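Local coordinates for protein neural cell adhesion molecule 1 (Homo sapiens, PDB 2HAZ) that mediates adhesion between neural cells and carries a first fibronectin type III repeat whose novel alpha-helix is critical for polysialylation of its N-glycans, at residues I37-A42 with W56-E61. Numbering follows the deposited sequence.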
loop_
_atom_site.group_PDB
_atom_site.type_symbol
_atom_site.label_atom_id
_atom_site.label_comp_id
_atom_site.label_asym_id
_atom_site.label_seq_id
_atom_site.Cartn_x
_atom_site.Cartn_y
_atom_site.Cartn_z
ATOM N N ILE A 37 10.631 -8.695 -5.607
ATOM C CA ILE A 37 9.797 -8.159 -4.515
ATOM C C ILE A 37 9.491 -9.208 -3.447
ATOM O O ILE A 37 9.033 -10.314 -3.755
ATOM C CB ILE A 37 8.465 -7.559 -5.039
ATOM C CG1 ILE A 37 8.704 -6.650 -6.250
ATOM C CG2 ILE A 37 7.706 -6.863 -3.906
ATOM C CD1 ILE A 37 9.743 -5.587 -6.064
ATOM N N LEU A 38 9.718 -8.845 -2.191
ATOM C CA LEU A 38 9.576 -9.758 -1.057
ATOM C C LEU A 38 8.310 -9.518 -0.228
ATOM O O LEU A 38 7.665 -10.455 0.242
ATOM C CB LEU A 38 10.783 -9.636 -0.132
ATOM C CG LEU A 38 12.221 -9.847 -0.613
ATOM C CD1 LEU A 38 13.172 -9.638 0.552
ATOM C CD2 LEU A 38 12.367 -11.229 -1.184
ATOM N N LYS A 39 8.001 -8.243 -0.013
ATOM C CA LYS A 39 6.849 -7.827 0.779
ATOM C C LYS A 39 6.357 -6.506 0.239
ATOM O O LYS A 39 7.083 -5.808 -0.477
ATOM C CB LYS A 39 7.240 -7.616 2.249
ATOM C CG LYS A 39 7.554 -8.869 3.036
ATOM C CD LYS A 39 7.658 -8.542 4.519
ATOM C CE LYS A 39 8.100 -9.743 5.366
ATOM N NZ LYS A 39 7.347 -10.998 5.072
ATOM N N TYR A 40 5.122 -6.165 0.601
ATOM C CA TYR A 40 4.626 -4.802 0.449
ATOM C C TYR A 40 4.394 -4.139 1.791
ATOM O O TYR A 40 4.036 -4.788 2.778
ATOM C CB TYR A 40 3.352 -4.753 -0.400
ATOM C CG TYR A 40 3.604 -5.055 -1.861
ATOM C CD1 TYR A 40 3.932 -4.046 -2.761
ATOM C CD2 TYR A 40 3.512 -6.359 -2.334
ATOM C CE1 TYR A 40 4.178 -4.338 -4.114
ATOM C CE2 TYR A 40 3.750 -6.662 -3.681
ATOM C CZ TYR A 40 4.075 -5.647 -4.556
ATOM O OH TYR A 40 4.304 -5.953 -5.871
ATOM N N LYS A 41 4.588 -2.832 1.828
ATOM C CA LYS A 41 4.230 -2.060 3.008
ATOM C C LYS A 41 3.128 -1.076 2.633
ATOM O O LYS A 41 3.285 -0.277 1.711
ATOM C CB LYS A 41 5.453 -1.323 3.557
ATOM C CG LYS A 41 5.227 -0.635 4.904
ATOM C CD LYS A 41 6.456 0.200 5.235
ATOM C CE LYS A 41 6.458 0.723 6.632
ATOM N NZ LYS A 41 7.691 1.571 6.815
ATOM N N ALA A 42 2.006 -1.161 3.339
ATOM C CA ALA A 42 0.985 -0.124 3.264
ATOM C C ALA A 42 1.126 0.820 4.441
ATOM O O ALA A 42 1.267 0.377 5.575
ATOM C CB ALA A 42 -0.417 -0.728 3.267
ATOM N N TRP A 56 2.858 -4.757 7.038
ATOM C CA TRP A 56 3.519 -5.567 6.010
ATOM C C TRP A 56 2.585 -6.615 5.418
ATOM O O TRP A 56 1.714 -7.152 6.111
ATOM C CB TRP A 56 4.748 -6.277 6.617
ATOM C CG TRP A 56 5.835 -5.340 7.056
ATOM C CD1 TRP A 56 6.129 -4.981 8.330
ATOM C CD2 TRP A 56 6.764 -4.657 6.215
ATOM N NE1 TRP A 56 7.202 -4.107 8.350
ATOM C CE2 TRP A 56 7.607 -3.886 7.061
ATOM C CE3 TRP A 56 6.972 -4.614 4.824
ATOM C CZ2 TRP A 56 8.653 -3.092 6.562
ATOM C CZ3 TRP A 56 8.029 -3.819 4.324
ATOM C CH2 TRP A 56 8.841 -3.068 5.199
ATOM N N TYR A 57 2.787 -6.898 4.127
ATOM C CA TYR A 57 2.014 -7.898 3.373
ATOM C C TYR A 57 2.946 -8.723 2.508
ATOM O O TYR A 57 3.856 -8.192 1.870
ATOM C CB TYR A 57 0.973 -7.224 2.474
ATOM C CG TYR A 57 0.014 -6.354 3.226
ATOM C CD1 TYR A 57 -1.209 -6.858 3.669
ATOM C CD2 TYR A 57 0.330 -5.013 3.503
ATOM C CE1 TYR A 57 -2.097 -6.052 4.374
ATOM C CE2 TYR A 57 -0.544 -4.208 4.216
ATOM C CZ TYR A 57 -1.753 -4.731 4.649
ATOM O OH TYR A 57 -2.638 -3.953 5.353
ATOM N N ASP A 58 2.701 -10.030 2.487
ATOM C CA ASP A 58 3.434 -10.950 1.605
ATOM C C ASP A 58 3.229 -10.590 0.144
ATOM O O ASP A 58 2.098 -10.336 -0.281
ATOM C CB ASP A 58 2.954 -12.376 1.805
ATOM C CG ASP A 58 3.039 -12.827 3.231
ATOM O OD1 ASP A 58 4.072 -12.571 3.906
ATOM O OD2 ASP A 58 2.058 -13.468 3.681
ATOM N N ALA A 59 4.319 -10.603 -0.620
ATOM C CA ALA A 59 4.281 -10.229 -2.026
ATOM C C ALA A 59 3.445 -11.200 -2.865
ATOM O O ALA A 59 2.722 -10.780 -3.775
ATOM C CB ALA A 59 5.697 -10.100 -2.588
ATOM N N LYS A 60 3.538 -12.491 -2.554
ATOM C CA LYS A 60 2.867 -13.492 -3.380
ATOM C C LYS A 60 1.346 -13.343 -3.390
ATOM O O LYS A 60 0.753 -13.239 -4.450
ATOM C CB LYS A 60 3.253 -14.910 -2.996
ATOM C CG LYS A 60 2.865 -15.890 -4.091
ATOM C CD LYS A 60 2.842 -17.287 -3.564
ATOM C CE LYS A 60 2.542 -18.278 -4.661
ATOM N NZ LYS A 60 2.727 -19.649 -4.141
ATOM N N GLU A 61 0.726 -13.303 -2.217
ATOM C CA GLU A 61 -0.733 -13.189 -2.148
ATOM C C GLU A 61 -1.234 -11.838 -2.643
ATOM O O GLU A 61 -2.305 -11.752 -3.246
ATOM C CB GLU A 61 -1.250 -13.460 -0.736
ATOM C CG GLU A 61 -1.231 -14.919 -0.364
ATOM C CD GLU A 61 0.107 -15.353 0.173
ATOM O OE1 GLU A 61 1.056 -14.531 0.186
ATOM O OE2 GLU A 61 0.232 -16.516 0.604
HETATM O O HOH W 1 4.176 -9.852 5.767
#
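Tyr40 and Tyr57 form a hydrogen-bonded antiparallel pair in the hairpin of strands 39-46 and 53-58, at the edge of the four-stranded sheet of this fibronectin type III beta sandwich. Tyr40 N donates to Tyr57 O at 2.7 Å, and Tyr57 N returns a bond to Tyr40 O, 2.8 Å. Both rings turn to the face that meets the other sheet. Tyrosine suits position 57 because its ring gives apolar contact, CE2 lying 3.6 Å from Ala42 CB, while its hydroxyl bonds the backbone oxygen of Thr69 in the other sheet.

Lys41 lies on the other face beside Trp56, its long aliphatic chain suited to the flat indole. Its CB makes a CH-pi contact over the six-membered ring, 4.1 Å from the centroid, and with CG anti to the backbone N (chi1 -172°) the extended chain carries CD to 4.0 Å from Trp56 CH2. Lys39 has the length to meet a ring, a backbone oxygen and a carboxylate: CB packs near Trp56 CE3, CG nears Tyr57 O, CD lies near the same Trp56 CE3, and a bend at the last torsion (chi4 -48°) brings NZ into a long salt bridge, 3.8 Å from Asp58 OD1. A water donates to Asp58 OD1 while weakly accepting from Lys39 NZ.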